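Local coordinates for tetratricopeptide repeat protein (Parabacteroides merdae ATCC 43184, PDB 4R7S), which is of unknown function but, as a protein built of tetratricopeptide repeats, probably serves as a helical scaffold for binding other proteins or peptides, at residues E59-Y64 / E79-L84; S22-L27 / T49-Q54; R217-L222 / L232-A237; T210-V215 / M240-E245. All blocks are in the same frame, centred on the assembly; numbering follows the deposited sequence.

The four contacts form two pairs, interactions 1 and 3 lying on opposite sides of the chain's centre, 34 Å apart centre to centre. Interactions 1 and 2 lie toward the N-terminus, with centres 13 Å apart, and are joined where helices 40-52 and 57-68 meet: Q51 OE1 lies 2.6 Å from S63 OG, and T49 OG1 lies 2.8 Å from Y64 OH. Both also touch one ethanediol molecule, probably from the crystallisation liquor. Interactions 3 and 4 share helix 211-223 near the C-terminus. Their centres are 9 Å apart, A237 O lies 3.1 Å from Y242 N, and interaction 3 is nested within the loop that interaction 4 closes. No active site is known.

Interaction 1. Residues E59-Y64 / E79-L84; sequences EALISY and ENRASL. With EDO (1,2-ethanediol), chain H.
Helix segments 59-64 and 79-84 run nearly antiparallel, at 151° with their axes 10.0 Å apart, and Y64 faces R81 as the closest CA pair (6.1 Å). This is the antiparallel packing of successive helices, 57-68 and 75-87, in the all-helical tetratricopeptide repeat fold. Y64 buries more surface in the contact than any other residue. N80 CB sits over one face of its ring in a CH-pi contact, 4.1 Å from the ring centroid, while L84 CD2 meets the ring edge 3.8 Å from Y64 CD2. The same methyl reaches across to helix 57-68, 3.9 Å from A60 CB and close to the backbone N of L61. It is placed there by a chi1 of 178°, which sets L84 CG opposite the backbone N. R81 CG lies against Y64 CB and L61 CD1, and the guanidinium goes on to a salt bridge with D97 of helix 91-104. No direct hydrogen bond joins the segments. Y64 OH is bonded to T49 and N80 ND2 to T76 O, yet their polar ends are also bridged: one water lies 2.7 Å from Y64 OH and donates to N80 OD1, also at 2.7 Å.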
loop_
_atom_site.group_PDB
_atom_site.type_symbol
_atom_site.label_atom_id
_atom_site.label_comp_id
_atom_site.label_asym_id
_atom_site.label_seq_id
_atom_site.Cartn_x
_atom_site.Cartn_y
_atom_site.Cartn_z
ATOM N N GLU A 59 -8.949 6.379 15.377
ATOM C CA GLU A 59 -9.497 7.750 15.434
ATOM C C GLU A 59 -9.784 8.285 14.029
ATOM O O GLU A 59 -10.858 8.853 13.774
ATOM C CB GLU A 59 -8.514 8.705 16.137
ATOM C CG GLU A 59 -8.703 8.790 17.635
ATOM C CD GLU A 59 -7.413 9.014 18.394
ATOM O OE1 GLU A 59 -6.639 8.039 18.544
ATOM O OE2 GLU A 59 -7.174 10.162 18.836
ATOM N N ALA A 60 -8.797 8.110 13.134
ATOM C CA ALA A 60 -8.850 8.503 11.735
ATOM C C ALA A 60 -10.038 7.845 11.059
ATOM O O ALA A 60 -10.719 8.495 10.278
ATOM C CB ALA A 60 -7.564 8.105 11.039
ATOM N N LEU A 61 -10.325 6.578 11.401
ATOM C CA LEU A 61 -11.464 5.864 10.831
ATOM C C LEU A 61 -12.767 6.542 11.247
ATOM O O LEU A 61 -13.650 6.715 10.403
ATOM C CB LEU A 61 -11.451 4.365 11.222
ATOM C CG LEU A 61 -12.681 3.511 10.864
ATOM C CD1 LEU A 61 -13.022 3.573 9.368
ATOM C CD2 LEU A 61 -12.485 2.069 11.309
ATOM N N ILE A 62 -12.865 6.966 12.509
ATOM C CA ILE A 62 -14.073 7.631 13.008
ATOM C C ILE A 62 -14.281 8.980 12.259
ATOM O O ILE A 62 -15.415 9.272 11.835
ATOM C CB ILE A 62 -14.048 7.767 14.559
ATOM C CG1 ILE A 62 -14.237 6.351 15.200
ATOM C CG2 ILE A 62 -15.109 8.770 15.062
ATOM C CD1 ILE A 62 -14.106 6.225 16.739
ATOM N N SER A 63 -13.186 9.744 12.044
ATOM C CA SER A 63 -13.235 11.028 11.339
ATOM C C SER A 63 -13.723 10.840 9.881
ATOM O O SER A 63 -14.652 11.535 9.457
ATOM C CB SER A 63 -11.880 11.727 11.385
ATOM O OG SER A 63 -11.596 12.177 12.700
ATOM N N TYR A 64 -13.146 9.873 9.151
ATOM C CA TYR A 64 -13.549 9.551 7.780
ATOM C C TYR A 64 -15.001 9.055 7.731
ATOM O O TYR A 64 -15.742 9.451 6.825
ATOM C CB TYR A 64 -12.616 8.498 7.147
ATOM C CG TYR A 64 -11.222 8.981 6.786
ATOM C CD1 TYR A 64 -11.007 10.278 6.324
ATOM C CD2 TYR A 64 -10.140 8.107 6.797
ATOM C CE1 TYR A 64 -9.735 10.711 5.957
ATOM C CE2 TYR A 64 -8.860 8.535 6.456
ATOM C CZ TYR A 64 -8.663 9.835 6.033
ATOM O OH TYR A 64 -7.409 10.220 5.656
ATOM N N GLU A 79 -11.697 6.913 -1.093
ATOM C CA GLU A 79 -10.328 6.517 -1.421
ATOM C C GLU A 79 -9.447 6.516 -0.161
ATOM O O GLU A 79 -8.663 5.595 0.014
ATOM C CB GLU A 79 -9.760 7.456 -2.500
ATOM C CG GLU A 79 -8.328 7.166 -2.908
ATOM C CD GLU A 79 -7.678 8.242 -3.753
ATOM O OE1 GLU A 79 -8.271 8.631 -4.784
ATOM O OE2 GLU A 79 -6.549 8.659 -3.410
ATOM N N ASN A 80 -9.604 7.501 0.727
ATOM C CA ASN A 80 -8.781 7.553 1.931
ATOM C C ASN A 80 -9.199 6.510 2.976
ATOM O O ASN A 80 -8.328 5.837 3.535
ATOM C CB ASN A 80 -8.767 8.969 2.519
ATOM C CG ASN A 80 -7.850 9.866 1.723
ATOM O OD1 ASN A 80 -6.629 9.863 1.874
ATOM N ND2 ASN A 80 -8.387 10.550 0.765
ATOM N N ARG A 81 -10.500 6.334 3.197
ATOM C CA ARG A 81 -11.022 5.359 4.168
ATOM C C ARG A 81 -10.789 3.918 3.665
ATOM O O ARG A 81 -10.458 3.042 4.467
ATOM C CB ARG A 81 -12.507 5.634 4.427
ATOM C CG ARG A 81 -13.126 5.010 5.671
ATOM C CD ARG A 81 -14.466 4.528 5.174
ATOM N NE ARG A 81 -15.561 4.601 6.123
ATOM C CZ ARG A 81 -16.784 4.139 5.881
ATOM N NH1 ARG A 81 -17.064 3.551 4.722
ATOM N NH2 ARG A 81 -17.737 4.260 6.794
ATOM N N ALA A 82 -10.916 3.676 2.344
ATOM C CA ALA A 82 -10.641 2.332 1.824
ATOM C C ALA A 82 -9.165 1.994 2.048
ATOM O O ALA A 82 -8.860 0.897 2.509
ATOM C CB ALA A 82 -11.005 2.228 0.355
ATOM N N SER A 83 -8.269 2.973 1.815
ATOM C CA SER A 83 -6.835 2.838 2.037
ATOM C C SER A 83 -6.561 2.613 3.524
ATOM O O SER A 83 -5.700 1.808 3.873
ATOM C CB SER A 83 -6.100 4.078 1.544
ATOM O OG SER A 83 -4.715 3.997 1.827
ATOM N N LEU A 84 -7.298 3.306 4.394
ATOM C CA LEU A 84 -7.138 3.127 5.825
ATOM C C LEU A 84 -7.605 1.719 6.242
ATOM O O LEU A 84 -6.915 1.075 7.031
ATOM C CB LEU A 84 -7.876 4.224 6.614
ATOM C CG LEU A 84 -7.818 4.126 8.147
ATOM C CD1 LEU A 84 -6.395 4.214 8.674
ATOM C CD2 LEU A 84 -8.649 5.184 8.768
HETATM C C1 EDO H . -5.116 13.898 1.587
HETATM O O1 EDO H . -4.589 12.606 1.263
HETATM C C2 EDO H . -6.625 13.810 1.969
HETATM O O2 EDO H . -6.886 14.584 3.139
HETATM O O HOH W 1 -5.609 8.816 4.140
#

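Interaction 2. Residues S22-L27 / T49-Q54; sequences SAEESL and TIQRRQ. With EDO (1,2-ethanediol), chain H.
E24 OE2 is gripped by Q51 NE2 across the contact and by salt bridges from K28 NZ and K56 NZ, which probably offset the buried negative charge. Q51 NE2 comes to E24 OE2 at 3.0 Å from well above the carboxylate plane, in an almost straight bond (169°), whereas Q54 NE2 donates to E24 OE1 at 2.8 Å, meeting that oxygen nearly end-on to its C-O bond. Both amides stand steeply to the carboxylate, at 75° for Q54 and 78° for Q51. Q54 NE2 is itself steadied by a bond to I50 O, and Q51 OE1 by S63. Shortening E24 to an alanine is likely to cost Q51 NE2 its carboxylate acceptor, leave Q54 NE2 with I50 O and deprive K28 and K56 of this counter-charge. I50 makes the apolar part of the contact: its CD1 touches L27 CD1 at 3.5 Å and A23 CB at 4.1 Å, while its CG2 rests on E24 CB. The contact joins helices 20-33 and 40-52, which follow one another within the N-terminal tetratricopeptide repeat region. Helix 2-16 packs against A23 and L27, and helix 57-68 meets Q51 and R52.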
loop_
_atom_site.group_PDB
_atom_site.type_symbol
_atom_site.label_atom_id
_atom_site.label_comp_id
_atom_site.label_asym_id
_atom_site.label_seq_id
_atom_site.Cartn_x
_atom_site.Cartn_y
_atom_site.Cartn_z
ATOM N N SER A 22 -0.908 19.936 16.761
ATOM C CA SER A 22 -1.555 21.235 16.803
ATOM C C SER A 22 -2.571 21.381 15.658
ATOM O O SER A 22 -3.665 21.887 15.902
ATOM C CB SER A 22 -0.518 22.345 16.746
ATOM O OG SER A 22 0.385 22.274 17.833
ATOM N N ALA A 23 -2.246 20.907 14.445
ATOM C CA ALA A 23 -3.184 20.970 13.318
ATOM C C ALA A 23 -4.511 20.261 13.666
ATOM O O ALA A 23 -5.573 20.857 13.475
ATOM C CB ALA A 23 -2.562 20.367 12.067
ATOM N N GLU A 24 -4.428 19.054 14.296
ATOM C CA GLU A 24 -5.555 18.256 14.802
ATOM C C GLU A 24 -6.433 19.058 15.768
ATOM O O GLU A 24 -7.666 19.051 15.628
ATOM C CB GLU A 24 -5.030 16.998 15.512
ATOM C CG GLU A 24 -6.100 16.211 16.246
ATOM C CD GLU A 24 -5.783 14.749 16.459
ATOM O OE1 GLU A 24 -4.674 14.327 16.057
ATOM O OE2 GLU A 24 -6.643 14.024 17.016
ATOM N N GLU A 25 -5.800 19.730 16.750
ATOM C CA GLU A 25 -6.499 20.531 17.756
ATOM C C GLU A 25 -7.213 21.733 17.144
ATOM O O GLU A 25 -8.359 22.003 17.517
ATOM C CB GLU A 25 -5.546 21.001 18.871
ATOM C CG GLU A 25 -5.911 20.453 20.245
ATOM C CD GLU A 25 -7.378 20.565 20.638
ATOM O OE1 GLU A 25 -7.883 21.707 20.752
ATOM O OE2 GLU A 25 -8.022 19.505 20.816
ATOM N N SER A 26 -6.564 22.433 16.184
ATOM C CA SER A 26 -7.179 23.577 15.490
ATOM C C SER A 26 -8.462 23.140 14.766
ATOM O O SER A 26 -9.487 23.818 14.892
ATOM C CB SER A 26 -6.199 24.211 14.506
ATOM O OG SER A 26 -5.072 24.696 15.212
ATOM N N LEU A 27 -8.421 21.967 14.098
ATOM C CA LEU A 27 -9.580 21.402 13.392
ATOM C C LEU A 27 -10.715 21.062 14.361
ATOM O O LEU A 27 -11.861 21.470 14.133
ATOM C CB LEU A 27 -9.193 20.178 12.547
ATOM C CG LEU A 27 -8.456 20.524 11.231
ATOM C CD1 LEU A 27 -8.045 19.298 10.494
ATOM C CD2 LEU A 27 -9.295 21.361 10.321
ATOM N N THR A 49 -6.988 12.425 7.829
ATOM C CA THR A 49 -5.663 12.273 7.232
ATOM C C THR A 49 -4.553 12.663 8.221
ATOM O O THR A 49 -3.556 11.934 8.315
ATOM C CB THR A 49 -5.560 13.047 5.928
ATOM O OG1 THR A 49 -6.773 12.880 5.203
ATOM C CG2 THR A 49 -4.452 12.529 5.061
ATOM N N ILE A 50 -4.735 13.787 8.960
ATOM C CA ILE A 50 -3.806 14.280 9.990
ATOM C C ILE A 50 -3.654 13.211 11.109
ATOM O O ILE A 50 -2.532 12.931 11.544
ATOM C CB ILE A 50 -4.305 15.639 10.543
ATOM C CG1 ILE A 50 -4.101 16.753 9.501
ATOM C CG2 ILE A 50 -3.651 15.994 11.881
ATOM C CD1 ILE A 50 -4.931 17.954 9.728
ATOM N N GLN A 51 -4.786 12.613 11.530
ATOM C CA GLN A 51 -4.845 11.561 12.536
ATOM C C GLN A 51 -4.158 10.289 12.039
ATOM O O GLN A 51 -3.434 9.660 12.807
ATOM C CB GLN A 51 -6.296 11.260 12.949
ATOM C CG GLN A 51 -6.914 12.391 13.763
ATOM C CD GLN A 51 -8.330 12.085 14.178
ATOM O OE1 GLN A 51 -9.133 11.562 13.406
ATOM N NE2 GLN A 51 -8.672 12.415 15.409
ATOM N N ARG A 52 -4.363 9.929 10.761
ATOM C CA ARG A 52 -3.747 8.745 10.145
ATOM C C ARG A 52 -2.217 8.908 10.074
ATOM O O ARG A 52 -1.496 7.964 10.383
ATOM C CB ARG A 52 -4.325 8.493 8.738
ATOM C CG ARG A 52 -3.938 7.138 8.153
ATOM C CD ARG A 52 -4.189 7.069 6.660
ATOM N NE ARG A 52 -3.937 5.715 6.167
ATOM C CZ ARG A 52 -4.127 5.305 4.918
ATOM N NH1 ARG A 52 -4.585 6.145 3.998
ATOM N NH2 ARG A 52 -3.858 4.055 4.578
ATOM N N ARG A 53 -1.733 10.110 9.689
ATOM C CA ARG A 53 -0.307 10.419 9.587
ATOM C C ARG A 53 0.385 10.449 10.972
ATOM O O ARG A 53 1.608 10.553 11.032
ATOM C CB ARG A 53 -0.098 11.742 8.858
ATOM C CG ARG A 53 -0.273 11.658 7.343
ATOM C CD ARG A 53 -0.168 13.025 6.709
ATOM N NE ARG A 53 1.124 13.655 6.978
ATOM C CZ ARG A 53 1.373 14.956 6.863
ATOM N NH1 ARG A 53 0.410 15.797 6.502
ATOM N NH2 ARG A 53 2.583 15.430 7.126
ATOM N N GLN A 54 -0.393 10.333 12.062
ATOM C CA GLN A 54 0.092 10.265 13.438
ATOM C C GLN A 54 0.063 8.830 13.960
ATOM O O GLN A 54 0.573 8.561 15.060
ATOM C CB GLN A 54 -0.760 11.142 14.348
ATOM C CG GLN A 54 -0.286 12.580 14.434
ATOM C CD GLN A 54 -1.251 13.367 15.285
ATOM O OE1 GLN A 54 -1.115 13.461 16.515
ATOM N NE2 GLN A 54 -2.298 13.867 14.659
HETATM C C1 EDO H . -5.116 13.898 1.587
HETATM O O1 EDO H . -4.589 12.606 1.263
HETATM C C2 EDO H . -6.625 13.810 1.969
HETATM O O2 EDO H . -6.886 14.584 3.139
#

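Interaction 3. Residues R217-L222 / L232-A237; sequences RGKIKL and LDFKKA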
loop_
_atom_site.group_PDB
_atom_site.type_symbol
_atom_site.label_atom_id
_atom_site.label_comp_id
_atom_site.label_asym_id
_atom_site.label_seq_id
_atom_site.Cartn_x
_atom_site.Cartn_y
_atom_site.Cartn_z
ATOM N N ARG A 217 16.084 -12.566 0.681
ATOM C CA ARG A 217 17.462 -13.059 0.732
ATOM C C ARG A 217 17.678 -14.020 1.936
ATOM O O ARG A 217 18.414 -15.006 1.816
ATOM C CB ARG A 217 18.468 -11.906 0.792
ATOM C CG ARG A 217 19.879 -12.396 0.448
ATOM C CD ARG A 217 20.835 -11.265 0.241
ATOM N NE ARG A 217 21.118 -10.583 1.498
ATOM C CZ ARG A 217 22.079 -9.688 1.646
ATOM N NH1 ARG A 217 22.841 -9.347 0.615
ATOM N NH2 ARG A 217 22.285 -9.116 2.827
ATOM N N GLY A 218 17.029 -13.737 3.057
ATOM C CA GLY A 218 17.138 -14.570 4.252
ATOM C C GLY A 218 16.561 -15.957 4.038
ATOM O O GLY A 218 17.171 -16.966 4.419
ATOM N N LYS A 219 15.397 -16.007 3.359
ATOM C CA LYS A 219 14.687 -17.235 3.038
ATOM C C LYS A 219 15.501 -18.099 2.091
ATOM O O LYS A 219 15.502 -19.333 2.234
ATOM C CB LYS A 219 13.329 -16.917 2.446
ATOM C CG LYS A 219 12.256 -16.659 3.487
ATOM C CD LYS A 219 10.912 -16.699 2.807
ATOM C CE LYS A 219 9.815 -16.038 3.593
ATOM N NZ LYS A 219 8.826 -15.398 2.679
ATOM N N ILE A 220 16.232 -17.455 1.153
ATOM C CA ILE A 220 17.084 -18.170 0.195
ATOM C C ILE A 220 18.289 -18.690 0.940
ATOM O O ILE A 220 18.588 -19.884 0.832
ATOM C CB ILE A 220 17.459 -17.310 -1.035
ATOM C CG1 ILE A 220 16.245 -17.183 -1.988
ATOM C CG2 ILE A 220 18.677 -17.889 -1.757
ATOM C CD1 ILE A 220 16.224 -15.904 -2.837
ATOM N N LYS A 221 18.926 -17.831 1.769
ATOM C CA LYS A 221 20.064 -18.236 2.602
ATOM C C LYS A 221 19.664 -19.454 3.447
ATOM O O LYS A 221 20.447 -20.413 3.506
ATOM C CB LYS A 221 20.549 -17.078 3.469
ATOM C CG LYS A 221 21.398 -16.107 2.679
ATOM C CD LYS A 221 21.739 -14.892 3.502
ATOM C CE LYS A 221 22.714 -14.010 2.760
ATOM N NZ LYS A 221 22.739 -12.636 3.336
ATOM N N LEU A 222 18.417 -19.466 4.007
ATOM C CA LEU A 222 17.882 -20.617 4.735
ATOM C C LEU A 222 17.941 -21.887 3.862
ATOM O O LEU A 222 18.506 -22.902 4.295
ATOM C CB LEU A 222 16.428 -20.387 5.168
ATOM C CG LEU A 222 16.099 -20.056 6.608
ATOM C CD1 LEU A 222 14.591 -20.071 6.799
ATOM C CD2 LEU A 222 16.730 -21.038 7.596
ATOM N N LEU A 232 20.854 -12.989 10.215
ATOM C CA LEU A 232 21.386 -11.619 10.111
ATOM C C LEU A 232 20.464 -10.760 9.246
ATOM O O LEU A 232 20.130 -9.640 9.645
ATOM C CB LEU A 232 22.832 -11.606 9.569
ATOM C CG LEU A 232 23.915 -12.301 10.436
ATOM C CD1 LEU A 232 25.199 -12.492 9.662
ATOM C CD2 LEU A 232 24.184 -11.554 11.753
ATOM N N ASP A 233 19.985 -11.341 8.108
ATOM C CA ASP A 233 19.048 -10.706 7.189
ATOM C C ASP A 233 17.655 -10.555 7.826
ATOM O O ASP A 233 17.058 -9.474 7.713
ATOM C CB ASP A 233 18.966 -11.497 5.871
ATOM C CG ASP A 233 20.067 -11.204 4.861
ATOM O OD1 ASP A 233 20.894 -10.287 5.119
ATOM O OD2 ASP A 233 20.095 -11.870 3.814
ATOM N N PHE A 234 17.151 -11.609 8.532
ATOM C CA PHE A 234 15.849 -11.517 9.207
ATOM C C PHE A 234 15.876 -10.430 10.279
ATOM O O PHE A 234 14.930 -9.635 10.346
ATOM C CB PHE A 234 15.418 -12.862 9.806
ATOM C CG PHE A 234 15.155 -13.980 8.815
ATOM C CD1 PHE A 234 14.595 -13.713 7.563
ATOM C CD2 PHE A 234 15.436 -15.299 9.143
ATOM C CE1 PHE A 234 14.354 -14.742 6.648
ATOM C CE2 PHE A 234 15.198 -16.329 8.226
ATOM C CZ PHE A 234 14.664 -16.044 6.981
ATOM N N LYS A 235 16.989 -10.334 11.060
ATOM C CA LYS A 235 17.144 -9.282 12.077
ATOM C C LYS A 235 17.118 -7.894 11.434
ATOM O O LYS A 235 16.396 -7.009 11.905
ATOM C CB LYS A 235 18.434 -9.469 12.879
ATOM C CG LYS A 235 18.244 -10.341 14.110
ATOM C CD LYS A 235 19.485 -11.159 14.402
ATOM C CE LYS A 235 19.379 -11.945 15.694
ATOM N NZ LYS A 235 19.514 -11.083 16.906
ATOM N N LYS A 236 17.840 -7.739 10.309
ATOM C CA LYS A 236 17.895 -6.487 9.563
ATOM C C LYS A 236 16.477 -6.063 9.068
ATOM O O LYS A 236 16.106 -4.892 9.235
ATOM C CB LYS A 236 18.901 -6.587 8.406
ATOM C CG LYS A 236 19.027 -5.302 7.562
ATOM C CD LYS A 236 19.591 -4.101 8.306
ATOM C CE LYS A 236 19.371 -2.821 7.534
ATOM N NZ LYS A 236 19.913 -1.651 8.268
ATOM N N ALA A 237 15.693 -7.015 8.511
ATOM C CA ALA A 237 14.315 -6.765 8.062
ATOM C C ALA A 237 13.406 -6.367 9.256
ATOM O O ALA A 237 12.543 -5.504 9.098
ATOM C CB ALA A 237 13.753 -7.995 7.352
#
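The R217 guanidinium presents its edge to the D233 carboxylate, and the two planes are only 13° apart. K221 NZ stands 3.0 Å above one guanidinium face, displaced toward its rim. The grip is side-on and two-pronged: R217 NE donates to D233 OD2 at 2.8 Å and R217 NH2 to D233 OD1 at 2.9 Å, both on the syn side. K221 NZ reaches D233 OD2 at 2.8 Å from the opposite face of the carboxylate plane to R217 NE, so OD2 takes two charged donors and the three residues form a salt-bridge network. The common anion is likely to offset the closeness of the two cations. A bend at chi3 (70°) turns the R217 guanidinium along the carboxylate, and the arginine also makes a cation-pi contact with F204 of helix 193-206. Helices 211-223 and 227-238 form an antiparallel helical hairpin, consistent with a tetratricopeptide repeat, with segment axes 8.9 Å apart at 162°. The approach is closest at G218, whose CA lies 5.2 Å from that of D233; a CB on G218 would collide with F234 CE1. The F234 ring takes this place instead, its CZ 3.5 Å from G218 C. L222 CD1 meets the ring edge, and L250 and L251 of helix 244-252 also pack against F234.

Interaction 4. Residues T210-V215 / M240-E245; sequences TANLYV and MGYNKE
With chi1 at -169°, the Y242 ring extends opposite its backbone N and reaches across to V215, whose own chi1 of 165° puts CG2 over the ring, with CG1 nearer its OH end. V215 CG2 sits 3.4 Å from the centroid of the Y242 ring, almost exactly on the ring normal, a CH-pi contact with the methyl centred over one face. The ring's edge is occupied as well: N212 OD1 lies in its plane, 3.1 Å from Y242 CE1, and the amide is turned 73° to the ring. A second cluster forms around M240, here selenomethionine. Its chain bends at chi3, so that CE folds back to 3.6 Å from A211 N while SE lies obliquely to the Y214 ring, 3.7 Å from Y214 CD2, in a Met-aromatic contact. A211 CB joins the two clusters, touching M240 CB at 3.8 Å and Y242 CB more loosely. Without the ring, as with a serine at Y242, V215 CG2 would probably lose the aromatic face it packs on. Both segments lie at helix ends. T210 N-caps helix 211-223 through a weak bond to L213 N, its hydroxyl also bonding E181. G241, with positive phi, closes helix 227-238 in a Schellman motif, and N243 caps helix 244-252 through a weak bond to E245 N, its OD1 also accepting from V246 N. The contact therefore sets the start of helix 211-223 against the turn between helices 227-238 and 244-252; V215 also packs on A237 and I247 of these two.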
loop_
_atom_site.group_PDB
_atom_site.type_symbol
_atom_site.label_atom_id
_atom_site.label_comp_id
_atom_site.label_asym_id
_atom_site.label_seq_id
_atom_site.Cartn_x
_atom_site.Cartn_y
_atom_site.Cartn_z
ATOM N N THR A 210 14.447 -3.084 0.202
ATOM C CA THR A 210 13.336 -3.017 1.142
ATOM C C THR A 210 13.518 -4.137 2.164
ATOM O O THR A 210 14.319 -5.057 1.937
ATOM C CB THR A 210 11.965 -3.116 0.421
ATOM O OG1 THR A 210 11.749 -4.453 -0.058
ATOM C CG2 THR A 210 11.804 -2.089 -0.699
ATOM N N ALA A 211 12.748 -4.079 3.263
ATOM C CA ALA A 211 12.730 -5.095 4.310
ATOM C C ALA A 211 12.350 -6.456 3.705
ATOM O O ALA A 211 12.949 -7.485 4.045
ATOM C CB ALA A 211 11.728 -4.696 5.384
ATOM N N ASN A 212 11.385 -6.432 2.743
ATOM C CA ASN A 212 10.879 -7.589 2.008
ATOM C C ASN A 212 12.002 -8.322 1.293
ATOM O O ASN A 212 12.020 -9.556 1.293
ATOM C CB ASN A 212 9.820 -7.137 1.005
ATOM C CG ASN A 212 8.433 -7.012 1.581
ATOM O OD1 ASN A 212 8.202 -7.110 2.781
ATOM N ND2 ASN A 212 7.465 -6.798 0.730
ATOM N N LEU A 213 12.962 -7.561 0.724
ATOM C CA LEU A 213 14.086 -8.134 0.016
ATOM C C LEU A 213 15.075 -8.762 0.997
ATOM O O LEU A 213 15.714 -9.760 0.640
ATOM C CB LEU A 213 14.770 -7.118 -0.916
ATOM C CG LEU A 213 15.552 -7.767 -2.065
ATOM C CD1 LEU A 213 14.612 -8.441 -3.082
ATOM C CD2 LEU A 213 16.544 -6.800 -2.695
ATOM N N TYR A 214 15.166 -8.235 2.240
ATOM C CA TYR A 214 16.038 -8.850 3.246
ATOM C C TYR A 214 15.424 -10.185 3.671
ATOM O O TYR A 214 16.152 -11.166 3.767
ATOM C CB TYR A 214 16.283 -7.930 4.450
ATOM C CG TYR A 214 17.429 -6.956 4.274
ATOM C CD1 TYR A 214 18.742 -7.339 4.534
ATOM C CD2 TYR A 214 17.198 -5.641 3.881
ATOM C CE1 TYR A 214 19.807 -6.450 4.364
ATOM C CE2 TYR A 214 18.254 -4.734 3.726
ATOM C CZ TYR A 214 19.557 -5.138 3.991
ATOM O OH TYR A 214 20.601 -4.239 3.899
ATOM N N VAL A 215 14.074 -10.247 3.825
ATOM C CA VAL A 215 13.354 -11.499 4.153
ATOM C C VAL A 215 13.597 -12.505 3.020
ATOM O O VAL A 215 13.985 -13.637 3.293
ATOM C CB VAL A 215 11.837 -11.284 4.421
ATOM C CG1 VAL A 215 11.057 -12.603 4.402
ATOM C CG2 VAL A 215 11.611 -10.557 5.732
HETATM N N MSE A 240 13.737 -2.908 10.233
HETATM C CA MSE A 240 13.159 -2.091 9.165
HETATM C C MSE A 240 11.615 -2.088 9.197
HETATM O O MSE A 240 10.976 -1.486 8.320
HETATM C CB MSE A 240 13.684 -2.571 7.808
HETATM C CG MSE A 240 15.131 -2.171 7.586
HETATM SE SE MSE A 240 15.889 -2.902 5.965
HETATM C CE MSE A 240 15.000 -1.684 4.674
ATOM N N GLY A 241 11.038 -2.739 10.211
ATOM C CA GLY A 241 9.594 -2.778 10.408
ATOM C C GLY A 241 8.811 -3.884 9.727
ATOM O O GLY A 241 7.596 -3.739 9.552
ATOM N N TYR A 242 9.467 -5.013 9.375
ATOM C CA TYR A 242 8.767 -6.167 8.795
ATOM C C TYR A 242 7.928 -6.826 9.882
ATOM O O TYR A 242 8.376 -6.839 11.033
ATOM C CB TYR A 242 9.774 -7.182 8.205
ATOM C CG TYR A 242 9.135 -8.266 7.358
ATOM C CD1 TYR A 242 8.958 -8.095 5.985
ATOM C CD2 TYR A 242 8.715 -9.464 7.926
ATOM C CE1 TYR A 242 8.356 -9.086 5.203
ATOM C CE2 TYR A 242 8.126 -10.464 7.152
ATOM C CZ TYR A 242 7.950 -10.272 5.791
ATOM O OH TYR A 242 7.374 -11.262 5.029
ATOM N N ASN A 243 6.742 -7.400 9.527
ATOM C CA ASN A 243 5.831 -8.092 10.456
ATOM C C ASN A 243 6.605 -8.878 11.538
ATOM O O ASN A 243 7.280 -9.874 11.240
ATOM C CB ASN A 243 4.841 -9.023 9.730
ATOM C CG ASN A 243 3.726 -9.527 10.634
ATOM O OD1 ASN A 243 3.914 -10.404 11.479
ATOM N ND2 ASN A 243 2.544 -8.963 10.504
ATOM N N LYS A 244 6.500 -8.385 12.787
ATOM C CA LYS A 244 7.161 -8.906 13.987
ATOM C C LYS A 244 6.787 -10.339 14.293
ATOM O O LYS A 244 7.653 -11.072 14.755
ATOM C CB LYS A 244 6.874 -8.016 15.206
ATOM C CG LYS A 244 8.077 -7.145 15.588
ATOM C CD LYS A 244 7.646 -5.794 16.170
ATOM C CE LYS A 244 8.787 -5.035 16.811
ATOM N NZ LYS A 244 9.689 -4.407 15.807
ATOM N N GLU A 245 5.531 -10.750 14.024
ATOM C CA GLU A 245 5.071 -12.138 14.259
ATOM C C GLU A 245 5.752 -13.111 13.301
ATOM O O GLU A 245 6.282 -14.131 13.744
ATOM C CB GLU A 245 3.543 -12.295 14.095
ATOM C CG GLU A 245 2.663 -11.501 15.041
ATOM C CD GLU A 245 1.198 -11.627 14.664
ATOM O OE1 GLU A 245 0.783 -10.984 13.670
ATOM O OE2 GLU A 245 0.479 -12.411 15.326
#